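PDB 3QTM: negative regulator of ofd1, which inhibits the prolyl hydroxylase-like regulator Ofd1, stabilises the N-terminal transcription factor domain of Sre1 for hypoxic gene expression, and is required for correct translation termination. Local coordinates for residues K287-L292 with S329-S334; D301-V306 with D313-E318; N321-A326 with P335-F340. All coordinates share one frame; numbering follows the deposited sequence.

Contact 1: residues K287-L292 with S329-S334; sequences KSPERL and SGVELS
P289 and V331 meet through one methylene and one methyl: CB of P289 lies 3.5 Å from CG2 of V331. The same proline CB also touches the side chain of S329, at 3.5 Å from its CB, with the ring CG a little farther off, so the serine's methylene and a valine methyl share one corner of the ring. The two methyls of V331 fork over the P289-E290 backbone of segment 287-292. CG1 stands anti to the backbone N (chi1 -177°) and comes to 4.1 Å from CB of E290, while CG2 reaches both the proline and the backbone N of E290, the latter at 3.6 Å.

No hydrogen bond crosses the contact. OG of S288 bonds OE1 of E290 at 2.9 Å, on the syn lone pair of the carboxylate, and the bent glutamate chain curls back to meet it. OG of S329 bonds the carbonyl O of E325, in the last turn of helix 309-328. V331 also packs on A326 and L293.

The contact lies at the surface and joins the turn entering helix 292-305 to the loop leaving helix 309-328. That helix ends in a Schellman motif with G330 as C-prime residue at positive phi: V331 N bonds A326 O, and G330 N bonds Q327 O.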
ATOM      1  N   LYS A 287       6.746 -12.671 -17.342  1.00 38.05           N
ATOM      2  CA  LYS A 287       8.082 -13.121 -17.701  1.00 37.58           C
ATOM      3  C   LYS A 287       8.713 -12.157 -18.689  1.00 37.94           C
ATOM      4  O   LYS A 287       8.358 -12.129 -19.870  1.00 43.62           O
ATOM      5  CB  LYS A 287       8.042 -14.540 -18.268  1.00 37.19           C
ATOM      6  CG  LYS A 287       9.416 -15.171 -18.419  1.00 38.99           C
ATOM      7  CD  LYS A 287       9.326 -16.561 -19.006  1.00 39.83           C
ATOM      8  CE  LYS A 287      10.703 -17.052 -19.424  1.00 45.86           C
ATOM      9  NZ  LYS A 287      10.648 -18.439 -19.964  1.00 49.50           N
ATOM     10  N   SER A 288       9.641 -11.351 -18.194  1.00 37.45           N
ATOM     11  CA  SER A 288      10.299 -10.359 -19.023  1.00 35.25           C
ATOM     12  C   SER A 288      11.769 -10.310 -18.645  1.00 34.87           C
ATOM     13  O   SER A 288      12.104 -10.336 -17.461  1.00 34.60           O
ATOM     14  CB  SER A 288       9.641  -8.993 -18.843  1.00 37.96           C
ATOM     15  OG  SER A 288       9.699  -8.251 -20.051  1.00 35.30           O
ATOM     16  N   PRO A 289      12.652 -10.233 -19.652  1.00 32.45           N
ATOM     17  CA  PRO A 289      14.088 -10.463 -19.438  1.00 36.23           C
ATOM     18  C   PRO A 289      14.716  -9.453 -18.495  1.00 30.98           C
ATOM     19  O   PRO A 289      15.658  -9.800 -17.789  1.00 34.65           O
ATOM     20  CB  PRO A 289      14.699 -10.308 -20.841  1.00 35.13           C
ATOM     21  CG  PRO A 289      13.553 -10.355 -21.794  1.00 36.65           C
ATOM     22  CD  PRO A 289      12.347  -9.873 -21.046  1.00 34.22           C
ATOM     23  N   GLU A 290      14.220  -8.221 -18.480  1.00 29.75           N
ATOM     24  CA  GLU A 290      14.839  -7.200 -17.641  1.00 34.59           C
ATOM     25  C   GLU A 290      14.649  -7.500 -16.144  1.00 31.64           C
ATOM     26  O   GLU A 290      15.404  -7.016 -15.302  1.00 28.95           O
ATOM     27  CB  GLU A 290      14.343  -5.793 -18.004  1.00 33.84           C
ATOM     28  CG  GLU A 290      13.022  -5.386 -17.353  1.00 35.49           C
ATOM     29  CD  GLU A 290      11.805  -6.078 -17.965  1.00 40.01           C
ATOM     30  OE1 GLU A 290      11.938  -6.716 -19.036  1.00 37.54           O
ATOM     31  OE2 GLU A 290      10.703  -5.976 -17.376  1.00 44.15           O
ATOM     32  N   ARG A 291      13.651  -8.314 -15.824  1.00 30.06           N
ATOM     33  CA  ARG A 291      13.428  -8.711 -14.440  1.00 31.87           C
ATOM     34  C   ARG A 291      14.619  -9.488 -13.871  1.00 31.82           C
ATOM     35  O   ARG A 291      14.886  -9.439 -12.669  1.00 29.22           O
ATOM     36  CB  ARG A 291      12.140  -9.524 -14.319  1.00 29.92           C
ATOM     37  CG  ARG A 291      10.872  -8.696 -14.585  1.00 31.48           C
ATOM     38  CD  ARG A 291       9.622  -9.445 -14.131  1.00 33.74           C
ATOM     39  NE  ARG A 291       8.406  -8.705 -14.441  1.00 37.23           N
ATOM     40  CZ  ARG A 291       7.979  -7.638 -13.766  1.00 41.12           C
ATOM     41  NH1 ARG A 291       8.680  -7.167 -12.733  1.00 33.89           N
ATOM     42  NH2 ARG A 291       6.851  -7.040 -14.130  1.00 41.08           N
ATOM     43  N   LEU A 292      15.345 -10.186 -14.742  1.00 32.15           N
ATOM     44  CA  LEU A 292      16.488 -10.991 -14.301  1.00 30.11           C
ATOM     45  C   LEU A 292      17.529 -10.150 -13.555  1.00 29.68           C
ATOM     46  O   LEU A 292      18.213 -10.653 -12.668  1.00 31.01           O
ATOM     47  CB  LEU A 292      17.104 -11.755 -15.477  1.00 31.83           C
ATOM     48  CG  LEU A 292      16.203 -12.866 -16.033  1.00 34.44           C
ATOM     49  CD1 LEU A 292      16.546 -13.206 -17.468  1.00 36.88           C
ATOM     50  CD2 LEU A 292      16.246 -14.111 -15.144  1.00 33.39           C
ATOM     51  N   SER A 329      19.158 -11.522 -24.052  1.00 32.51           N
ATOM     52  CA  SER A 329      17.757 -11.342 -24.410  1.00 33.30           C
ATOM     53  C   SER A 329      17.484  -9.892 -24.782  1.00 32.73           C
ATOM     54  O   SER A 329      16.333  -9.474 -24.849  1.00 34.76           O
ATOM     55  CB  SER A 329      16.841 -11.767 -23.255  1.00 34.03           C
ATOM     56  OG  SER A 329      16.813 -13.173 -23.130  1.00 36.12           O
ATOM     57  N   GLY A 330      18.544  -9.121 -25.003  1.00 31.92           N
ATOM     58  CA  GLY A 330      18.396  -7.794 -25.568  1.00 32.55           C
ATOM     59  C   GLY A 330      18.288  -6.695 -24.538  1.00 35.00           C
ATOM     60  O   GLY A 330      18.091  -5.534 -24.881  1.00 33.62           O
ATOM     61  N   VAL A 331      18.424  -7.057 -23.268  1.00 31.03           N
ATOM     62  CA  VAL A 331      18.401  -6.060 -22.208  1.00 36.20           C
ATOM     63  C   VAL A 331      19.735  -5.320 -22.139  1.00 35.03           C
ATOM     64  O   VAL A 331      20.796  -5.939 -22.118  1.00 33.75           O
ATOM     65  CB  VAL A 331      18.097  -6.699 -20.828  1.00 35.21           C
ATOM     66  CG1 VAL A 331      18.016  -5.624 -19.765  1.00 34.17           C
ATOM     67  CG2 VAL A 331      16.799  -7.499 -20.881  1.00 31.23           C
ATOM     68  N   GLU A 332      19.676  -3.995 -22.093  1.00 36.59           N
ATOM     69  CA  GLU A 332      20.883  -3.186 -21.988  1.00 40.99           C
ATOM     70  C   GLU A 332      21.482  -3.281 -20.592  1.00 41.46           C
ATOM     71  O   GLU A 332      20.785  -3.086 -19.598  1.00 38.61           O
ATOM     72  CB  GLU A 332      20.586  -1.718 -22.297  1.00 41.45           C
ATOM     73  CG  GLU A 332      21.613  -0.784 -21.676  1.00 49.11           C
ATOM     74  CD  GLU A 332      21.603   0.615 -22.266  1.00 61.66           C
ATOM     75  OE1 GLU A 332      20.820   0.871 -23.211  1.00 62.25           O
ATOM     76  OE2 GLU A 332      22.391   1.459 -21.774  1.00 64.01           O
ATOM     77  N   LEU A 333      22.775  -3.565 -20.518  1.00 42.22           N
ATOM     78  CA  LEU A 333      23.461  -3.633 -19.236  1.00 43.63           C
ATOM     79  C   LEU A 333      24.153  -2.318 -18.892  1.00 44.93           C
ATOM     80  O   LEU A 333      24.828  -1.728 -19.728  1.00 47.10           O
ATOM     81  CB  LEU A 333      24.491  -4.768 -19.226  1.00 41.40           C
ATOM     82  CG  LEU A 333      23.951  -6.186 -19.382  1.00 40.52           C
ATOM     83  CD1 LEU A 333      25.058  -7.199 -19.169  1.00 39.51           C
ATOM     84  CD2 LEU A 333      22.804  -6.427 -18.414  1.00 38.28           C
ATOM     85  N   SER A 334      23.982  -1.870 -17.652  1.00 45.14           N
ATOM     86  CA  SER A 334      24.774  -0.775 -17.119  1.00 48.45           C
ATOM     87  C   SER A 334      26.221  -1.235 -16.944  1.00 52.63           C
ATOM     88  O   SER A 334      26.485  -2.431 -16.811  1.00 51.75           O
ATOM     89  CB  SER A 334      24.218  -0.333 -15.768  1.00 51.35           C
ATOM     90  OG  SER A 334      24.557  -1.271 -14.757  1.00 55.05           O
TER

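Contact 2: residues D301-V306 with D313-E318; sequences DLAQIV and DNYLKE
Y315 lays its ring against L302 in an antiparallel helical hairpin, the pairing of successive helices expected of a tetratricopeptide-repeat-like protein. Helix segments 301-305 and 313-318 run with their N-to-C directions 154° apart and their axes 8.3 Å from each other at closest approach. A303 and Y315 have the nearest CA atoms, 5.4 Å apart, a closeness consistent with the small alanine side chain.

Y315 contributes the largest share of the interface and takes part in three of its four residue pairs. Its CG sits beside the backbone N and anti to the carbonyl carbon (chi1 -62°), which swings the ring across the last turn of helix 292-305. CB of L302 is centred over one face in a CH-pi contact, 3.6 Å from the ring centroid and only 10° off the ring normal. The two side chains cross at about a right angle, and the leucine methyls extend toward the far part of the ring: CD1 to CE1 of Y315, CD2 to CZ and OH. The side chains of V306, the first residue to leave the helix, and Y315 come at each other head-on, with CB of V306 at the ring edge, in plane, 3.8 Å from CE2. Face and edge are thus held by different residues, which should restrict rotation of the ring.

Around this, L302 packs on L272 of helix 262-285, while V306 also touches S311 and Q312. A salt bridge from E318 to K299 again joins the two helices of the hairpin.

On the other flank of A303 the packing is closer than usual for two carbons. The first bond of the L316 side chain is not aimed at helix 292-305, but its end comes nearer, bringing CD2 to 3.5 Å from CB of A303.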
ATOM      1  N   ASP A 301      23.283  -9.465  -3.088  1.00 36.03           N
ATOM      2  CA  ASP A 301      23.100  -9.171  -1.667  1.00 35.41           C
ATOM      3  C   ASP A 301      23.317 -10.422  -0.808  1.00 34.46           C
ATOM      4  O   ASP A 301      23.938 -10.364   0.254  1.00 33.69           O
ATOM      5  CB  ASP A 301      21.700  -8.606  -1.414  1.00 34.39           C
ATOM      6  CG  ASP A 301      21.561  -7.148  -1.855  1.00 40.38           C
ATOM      7  OD1 ASP A 301      22.591  -6.436  -1.916  1.00 38.65           O
ATOM      8  OD2 ASP A 301      20.417  -6.715  -2.126  1.00 37.59           O
ATOM      9  N   LEU A 302      22.789 -11.554  -1.260  1.00 30.75           N
ATOM     10  CA  LEU A 302      23.050 -12.818  -0.586  1.00 33.32           C
ATOM     11  C   LEU A 302      24.555 -13.133  -0.538  1.00 33.99           C
ATOM     12  O   LEU A 302      25.082 -13.521   0.503  1.00 34.90           O
ATOM     13  CB  LEU A 302      22.285 -13.945  -1.270  1.00 29.79           C
ATOM     14  CG  LEU A 302      20.811 -13.972  -0.861  1.00 33.78           C
ATOM     15  CD1 LEU A 302      19.963 -14.796  -1.823  1.00 28.48           C
ATOM     16  CD2 LEU A 302      20.685 -14.483   0.569  1.00 29.33           C
ATOM     17  N   ALA A 303      25.238 -12.947  -1.662  1.00 33.88           N
ATOM     18  CA  ALA A 303      26.656 -13.258  -1.762  1.00 36.37           C
ATOM     19  C   ALA A 303      27.486 -12.380  -0.839  1.00 38.19           C
ATOM     20  O   ALA A 303      28.503 -12.812  -0.293  1.00 39.76           O
ATOM     21  CB  ALA A 303      27.129 -13.104  -3.196  1.00 34.38           C
ATOM     22  N   GLN A 304      27.048 -11.141  -0.666  1.00 38.82           N
ATOM     23  CA  GLN A 304      27.824 -10.157   0.082  1.00 39.69           C
ATOM     24  C   GLN A 304      27.926 -10.493   1.573  1.00 40.53           C
ATOM     25  O   GLN A 304      28.941 -10.221   2.217  1.00 39.47           O
ATOM     26  CB  GLN A 304      27.219  -8.765  -0.110  1.00 39.75           C
ATOM     27  CG  GLN A 304      27.830  -7.694   0.771  1.00 47.25           C
ATOM     28  CD  GLN A 304      27.115  -6.363   0.633  1.00 58.28           C
ATOM     29  OE1 GLN A 304      27.042  -5.793  -0.463  1.00 56.22           O
ATOM     30  NE2 GLN A 304      26.578  -5.858   1.747  1.00 56.66           N
ATOM     31  N   ILE A 305      26.882 -11.102   2.116  1.00 37.97           N
ATOM     32  CA  ILE A 305      26.780 -11.272   3.562  1.00 39.93           C
ATOM     33  C   ILE A 305      26.954 -12.712   4.031  1.00 38.94           C
ATOM     34  O   ILE A 305      27.206 -12.960   5.212  1.00 40.56           O
ATOM     35  CB  ILE A 305      25.421 -10.744   4.087  1.00 40.70           C
ATOM     36  CG1 ILE A 305      24.268 -11.604   3.564  1.00 36.30           C
ATOM     37  CG2 ILE A 305      25.234  -9.290   3.689  1.00 37.10           C
ATOM     38  CD1 ILE A 305      23.005 -11.467   4.365  1.00 38.05           C
ATOM     39  N   VAL A 306      26.804 -13.662   3.114  1.00 39.06           N
ATOM     40  CA  VAL A 306      26.839 -15.072   3.492  1.00 41.40           C
ATOM     41  C   VAL A 306      28.224 -15.427   4.053  1.00 44.40           C
ATOM     42  O   VAL A 306      29.243 -14.939   3.568  1.00 42.33           O
ATOM     43  CB  VAL A 306      26.451 -15.987   2.314  1.00 37.57           C
ATOM     44  CG1 VAL A 306      27.601 -16.110   1.329  1.00 37.33           C
ATOM     45  CG2 VAL A 306      25.997 -17.357   2.821  1.00 36.59           C
ATOM     46  N   ASP A 313      29.767 -18.741  -3.572  1.00 41.14           N
ATOM     47  CA  ASP A 313      30.031 -19.168  -4.944  1.00 39.28           C
ATOM     48  C   ASP A 313      28.737 -19.396  -5.714  1.00 36.54           C
ATOM     49  O   ASP A 313      28.601 -18.964  -6.863  1.00 36.87           O
ATOM     50  CB  ASP A 313      30.863 -20.459  -4.966  1.00 42.55           C
ATOM     51  CG  ASP A 313      32.341 -20.219  -4.671  1.00 51.81           C
ATOM     52  OD1 ASP A 313      32.728 -19.062  -4.380  1.00 52.93           O
ATOM     53  OD2 ASP A 313      33.119 -21.199  -4.731  1.00 59.66           O
ATOM     54  N   ASN A 314      27.797 -20.102  -5.088  1.00 35.43           N
ATOM     55  CA  ASN A 314      26.498 -20.364  -5.712  1.00 33.29           C
ATOM     56  C   ASN A 314      25.763 -19.069  -6.089  1.00 35.09           C
ATOM     57  O   ASN A 314      25.335 -18.896  -7.235  1.00 33.82           O
ATOM     58  CB  ASN A 314      25.617 -21.220  -4.800  1.00 34.33           C
ATOM     59  CG  ASN A 314      26.126 -22.644  -4.660  1.00 36.22           C
ATOM     60  OD1 ASN A 314      26.817 -23.163  -5.539  1.00 34.27           O
ATOM     61  ND2 ASN A 314      25.783 -23.281  -3.554  1.00 34.18           N
ATOM     62  N   TYR A 315      25.629 -18.166  -5.121  1.00 33.06           N
ATOM     63  CA  TYR A 315      24.938 -16.902  -5.342  1.00 31.44           C
ATOM     64  C   TYR A 315      25.545 -16.129  -6.518  1.00 35.90           C
ATOM     65  O   TYR A 315      24.817 -15.642  -7.390  1.00 32.53           O
ATOM     66  CB  TYR A 315      24.968 -16.040  -4.078  1.00 31.20           C
ATOM     67  CG  TYR A 315      24.273 -16.655  -2.876  1.00 32.52           C
ATOM     68  CD1 TYR A 315      23.080 -17.364  -3.019  1.00 29.85           C
ATOM     69  CD2 TYR A 315      24.794 -16.499  -1.595  1.00 30.96           C
ATOM     70  CE1 TYR A 315      22.437 -17.919  -1.919  1.00 28.69           C
ATOM     71  CE2 TYR A 315      24.151 -17.041  -0.484  1.00 32.55           C
ATOM     72  CZ  TYR A 315      22.977 -17.756  -0.654  1.00 32.24           C
ATOM     73  OH  TYR A 315      22.337 -18.301   0.445  1.00 33.97           O
ATOM     74  N   LEU A 316      26.875 -16.030  -6.542  1.00 34.92           N
ATOM     75  CA  LEU A 316      27.560 -15.250  -7.569  1.00 34.27           C
ATOM     76  C   LEU A 316      27.319 -15.823  -8.961  1.00 36.13           C
ATOM     77  O   LEU A 316      27.100 -15.071  -9.910  1.00 31.71           O
ATOM     78  CB  LEU A 316      29.061 -15.159  -7.282  1.00 36.66           C
ATOM     79  CG  LEU A 316      29.426 -14.347  -6.034  1.00 42.43           C
ATOM     80  CD1 LEU A 316      30.939 -14.384  -5.742  1.00 37.66           C
ATOM     81  CD2 LEU A 316      28.925 -12.909  -6.159  1.00 40.28           C
ATOM     82  N   LYS A 317      27.359 -17.151  -9.076  1.00 33.88           N
ATOM     83  CA  LYS A 317      27.081 -17.801 -10.349  1.00 35.89           C
ATOM     84  C   LYS A 317      25.656 -17.497 -10.799  1.00 33.21           C
ATOM     85  O   LYS A 317      25.426 -17.162 -11.959  1.00 32.90           O
ATOM     86  CB  LYS A 317      27.279 -19.320 -10.274  1.00 34.84           C
ATOM     87  CG  LYS A 317      27.407 -19.950 -11.666  1.00 46.17           C
ATOM     88  CD  LYS A 317      27.228 -21.473 -11.691  1.00 52.07           C
ATOM     89  CE  LYS A 317      27.260 -21.983 -13.145  1.00 66.08           C
ATOM     90  NZ  LYS A 317      26.727 -23.369 -13.350  1.00 65.09           N
ATOM     91  N   GLU A 318      24.704 -17.622  -9.879  1.00 30.75           N
ATOM     92  CA  GLU A 318      23.302 -17.319 -10.189  1.00 34.59           C
ATOM     93  C   GLU A 318      23.115 -15.876 -10.684  1.00 31.10           C
ATOM     94  O   GLU A 318      22.400 -15.640 -11.650  1.00 29.37           O
ATOM     95  CB  GLU A 318      22.392 -17.609  -8.989  1.00 30.36           C
ATOM     96  CG  GLU A 318      22.233 -19.097  -8.697  1.00 33.12           C
ATOM     97  CD  GLU A 318      21.257 -19.379  -7.563  1.00 35.49           C
ATOM     98  OE1 GLU A 318      21.454 -18.837  -6.455  1.00 30.93           O
ATOM     99  OE2 GLU A 318      20.286 -20.141  -7.784  1.00 37.91           O
TER

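Contact 3: residues N321-A326 with P335-F340; sequences NAIKEA and PDYVEF
I323 pushes its CD1 methyl between two aromatic side chains of helix 335-343, and the tight part of the contact is gathered at that one carbon. CD1 is 3.4 Å from CD1 of Y337, meeting the ring at its edge and near its plane, and 3.6 Å from CD1 of F340. The extended outer arm of the isoleucine (chi2 177°) carries the methyl this far. Its other branch packs less closely, with CG2 4.0 Å from CB of Y337. The rings reach the methyl by different routes: CG of Y337 is beside its backbone N, whereas CG of F340 is anti to its own (chi1 173°).

Away from the methyl, the contact thins quickly. N321, K324 and E325 on one helix, and P335, D336 and E339 on the other, are exposed and take no part in it. Other residues complete the surroundings: A296 and L333 pack on I323, L293 and M300 on Y337, and L316, A319 and C320 on F340.

No hydrogen bond links the two segments, and the tyrosine hydroxyl bonds D297 of helix 292-305. The short last helix is therefore held to 321-326 by apolar packing, with a polar tie to a third helix at the end of Y337.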
ATOM      1  N   ASN A 321      24.661 -15.633 -14.319  1.00 33.53           N
ATOM      2  CA  ASN A 321      23.799 -16.269 -15.302  1.00 37.13           C
ATOM      3  C   ASN A 321      22.599 -15.383 -15.615  1.00 33.47           C
ATOM      4  O   ASN A 321      22.203 -15.241 -16.770  1.00 35.12           O
ATOM      5  CB  ASN A 321      23.300 -17.626 -14.791  1.00 38.53           C
ATOM      6  CG  ASN A 321      24.374 -18.698 -14.813  1.00 40.95           C
ATOM      7  OD1 ASN A 321      25.433 -18.528 -15.418  1.00 41.71           O
ATOM      8  ND2 ASN A 321      24.098 -19.820 -14.153  1.00 41.54           N
ATOM      9  N   ALA A 322      22.017 -14.801 -14.568  1.00 33.02           N
ATOM     10  CA  ALA A 322      20.845 -13.951 -14.714  1.00 32.47           C
ATOM     11  C   ALA A 322      21.192 -12.763 -15.603  1.00 28.95           C
ATOM     12  O   ALA A 322      20.487 -12.480 -16.571  1.00 29.52           O
ATOM     13  CB  ALA A 322      20.351 -13.484 -13.353  1.00 26.84           C
ATOM     14  N   ILE A 323      22.288 -12.088 -15.272  1.00 28.40           N
ATOM     15  CA  ILE A 323      22.763 -10.938 -16.030  1.00 30.92           C
ATOM     16  C   ILE A 323      23.094 -11.294 -17.486  1.00 32.75           C
ATOM     17  O   ILE A 323      22.683 -10.598 -18.414  1.00 32.08           O
ATOM     18  CB  ILE A 323      24.005 -10.324 -15.365  1.00 33.08           C
ATOM     19  CG1 ILE A 323      23.660  -9.831 -13.961  1.00 31.92           C
ATOM     20  CG2 ILE A 323      24.578  -9.184 -16.224  1.00 34.75           C
ATOM     21  CD1 ILE A 323      24.850  -9.271 -13.202  1.00 35.91           C
ATOM     22  N   LYS A 324      23.828 -12.385 -17.682  1.00 33.57           N
ATOM     23  CA  LYS A 324      24.157 -12.842 -19.032  1.00 33.97           C
ATOM     24  C   LYS A 324      22.914 -13.188 -19.845  1.00 34.74           C
ATOM     25  O   LYS A 324      22.834 -12.877 -21.040  1.00 31.30           O
ATOM     26  CB  LYS A 324      25.099 -14.052 -18.997  1.00 38.59           C
ATOM     27  CG  LYS A 324      26.531 -13.761 -19.450  1.00 48.55           C
ATOM     28  CD  LYS A 324      27.277 -15.042 -19.872  1.00 56.80           C
ATOM     29  CE  LYS A 324      28.151 -15.634 -18.750  1.00 61.61           C
ATOM     30  NZ  LYS A 324      27.403 -16.425 -17.713  1.00 55.57           N
ATOM     31  N   GLU A 325      21.951 -13.849 -19.210  1.00 30.79           N
ATOM     32  CA  GLU A 325      20.712 -14.186 -19.900  1.00 33.14           C
ATOM     33  C   GLU A 325      19.886 -12.939 -20.246  1.00 33.75           C
ATOM     34  O   GLU A 325      19.253 -12.874 -21.298  1.00 32.15           O
ATOM     35  CB  GLU A 325      19.877 -15.143 -19.060  1.00 37.70           C
ATOM     36  CG  GLU A 325      18.578 -15.526 -19.733  1.00 40.20           C
ATOM     37  CD  GLU A 325      17.632 -16.273 -18.806  1.00 46.91           C
ATOM     38  OE1 GLU A 325      18.058 -16.642 -17.686  1.00 53.35           O
ATOM     39  OE2 GLU A 325      16.461 -16.486 -19.198  1.00 45.55           O
ATOM     40  N   ALA A 326      19.882 -11.957 -19.347  1.00 32.53           N
ATOM     41  CA  ALA A 326      19.207 -10.697 -19.611  1.00 33.72           C
ATOM     42  C   ALA A 326      19.803 -10.045 -20.860  1.00 34.54           C
ATOM     43  O   ALA A 326      19.081  -9.692 -21.789  1.00 32.10           O
ATOM     44  CB  ALA A 326      19.351  -9.765 -18.422  1.00 29.94           C
ATOM     45  N   PRO A 335      27.166  -0.283 -16.936  1.00 55.52           N
ATOM     46  CA  PRO A 335      28.582  -0.600 -16.717  1.00 57.72           C
ATOM     47  C   PRO A 335      28.763  -1.454 -15.465  1.00 58.43           C
ATOM     48  O   PRO A 335      29.635  -2.322 -15.429  1.00 59.09           O
ATOM     49  CB  PRO A 335      29.221   0.779 -16.510  1.00 56.49           C
ATOM     50  CG  PRO A 335      28.337   1.712 -17.243  1.00 58.26           C
ATOM     51  CD  PRO A 335      26.943   1.161 -17.117  1.00 57.09           C
ATOM     52  N   ASP A 336      27.940  -1.202 -14.455  1.00 59.45           N
ATOM     53  CA  ASP A 336      27.981  -1.964 -13.214  1.00 60.64           C
ATOM     54  C   ASP A 336      27.794  -3.448 -13.478  1.00 57.70           C
ATOM     55  O   ASP A 336      28.619  -4.271 -13.074  1.00 57.88           O
ATOM     56  CB  ASP A 336      26.903  -1.470 -12.245  1.00 63.31           C
ATOM     57  CG  ASP A 336      27.340  -0.242 -11.464  1.00 76.48           C
ATOM     58  OD1 ASP A 336      28.489   0.218 -11.662  1.00 75.76           O
ATOM     59  OD2 ASP A 336      26.537   0.263 -10.649  1.00 82.54           O
ATOM     60  N   TYR A 337      26.699  -3.787 -14.150  1.00 53.09           N
ATOM     61  CA  TYR A 337      26.414  -5.181 -14.447  1.00 50.25           C
ATOM     62  C   TYR A 337      27.463  -5.699 -15.405  1.00 51.34           C
ATOM     63  O   TYR A 337      27.899  -6.848 -15.308  1.00 53.46           O
ATOM     64  CB  TYR A 337      25.018  -5.341 -15.045  1.00 46.11           C
ATOM     65  CG  TYR A 337      23.901  -5.158 -14.042  1.00 45.45           C
ATOM     66  CD1 TYR A 337      23.715  -6.064 -12.999  1.00 42.01           C
ATOM     67  CD2 TYR A 337      23.026  -4.083 -14.138  1.00 45.79           C
ATOM     68  CE1 TYR A 337      22.691  -5.901 -12.079  1.00 37.66           C
ATOM     69  CE2 TYR A 337      21.999  -3.911 -13.220  1.00 43.76           C
ATOM     70  CZ  TYR A 337      21.839  -4.822 -12.198  1.00 39.17           C
ATOM     71  OH  TYR A 337      20.818  -4.648 -11.300  1.00 40.20           O
ATOM     72  N   VAL A 338      27.880  -4.836 -16.325  1.00 52.56           N
ATOM     73  CA  VAL A 338      28.863  -5.214 -17.331  1.00 54.03           C
ATOM     74  C   VAL A 338      30.163  -5.681 -16.689  1.00 55.46           C
ATOM     75  O   VAL A 338      30.689  -6.736 -17.041  1.00 54.94           O
ATOM     76  CB  VAL A 338      29.163  -4.059 -18.305  1.00 53.18           C
ATOM     77  CG1 VAL A 338      30.360  -4.409 -19.167  1.00 52.52           C
ATOM     78  CG2 VAL A 338      27.948  -3.767 -19.171  1.00 50.52           C
ATOM     79  N   GLU A 339      30.671  -4.901 -15.740  1.00 54.10           N
ATOM     80  CA  GLU A 339      31.930  -5.236 -15.079  1.00 59.58           C
ATOM     81  C   GLU A 339      31.799  -6.440 -14.149  1.00 61.72           C
ATOM     82  O   GLU A 339      32.748  -7.211 -13.992  1.00 60.59           O
ATOM     83  CB  GLU A 339      32.493  -4.033 -14.316  1.00 64.65           C
ATOM     84  CG  GLU A 339      31.680  -3.617 -13.101  1.00 66.64           C
ATOM     85  CD  GLU A 339      32.081  -2.244 -12.580  1.00 75.62           C
ATOM     86  OE1 GLU A 339      33.272  -1.881 -12.705  1.00 81.52           O
ATOM     87  OE2 GLU A 339      31.203  -1.525 -12.049  1.00 78.67           O
ATOM     88  N   PHE A 340      30.628  -6.603 -13.534  1.00 58.80           N
ATOM     89  CA  PHE A 340      30.410  -7.743 -12.653  1.00 55.22           C
ATOM     90  C   PHE A 340      30.609  -9.056 -13.390  1.00 56.43           C
ATOM     91  O   PHE A 340      31.155 -10.007 -12.831  1.00 58.88           O
ATOM     92  CB  PHE A 340      29.013  -7.726 -12.029  1.00 51.68           C
ATOM     93  CG  PHE A 340      28.692  -8.974 -11.259  1.00 48.37           C
ATOM     94  CD1 PHE A 340      28.111 -10.065 -11.889  1.00 47.21           C
ATOM     95  CD2 PHE A 340      28.997  -9.073  -9.908  1.00 49.63           C
ATOM     96  CE1 PHE A 340      27.826 -11.232 -11.183  1.00 45.92           C
ATOM     97  CE2 PHE A 340      28.712 -10.233  -9.194  1.00 46.42           C
ATOM     98  CZ  PHE A 340      28.127 -11.314  -9.831  1.00 41.62           C
TER

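How the contacts relate
All three contacts lie among the C-terminal helices and their connecting loops, on one side of the chain's centre. Contacts 1 and 3 have centres about 9 Å apart and touch: L333 of contact 1 packs its CD1 on CG2 of I323 (3.6 Å) and its CB on CG2 of V338 in contact 3, so the loop 329-334 packs against both helices it connects. Contacts 2 and 3 share helix 309-328, with centres about 14 Å apart; F340 CZ lies 3.9 Å from L316 O. Contact 1 lies where helix 292-305 begins and helix 309-328 has ended, contact 2 toward their other ends; the centres are about 20 Å apart, the nearest atoms about 7 Å.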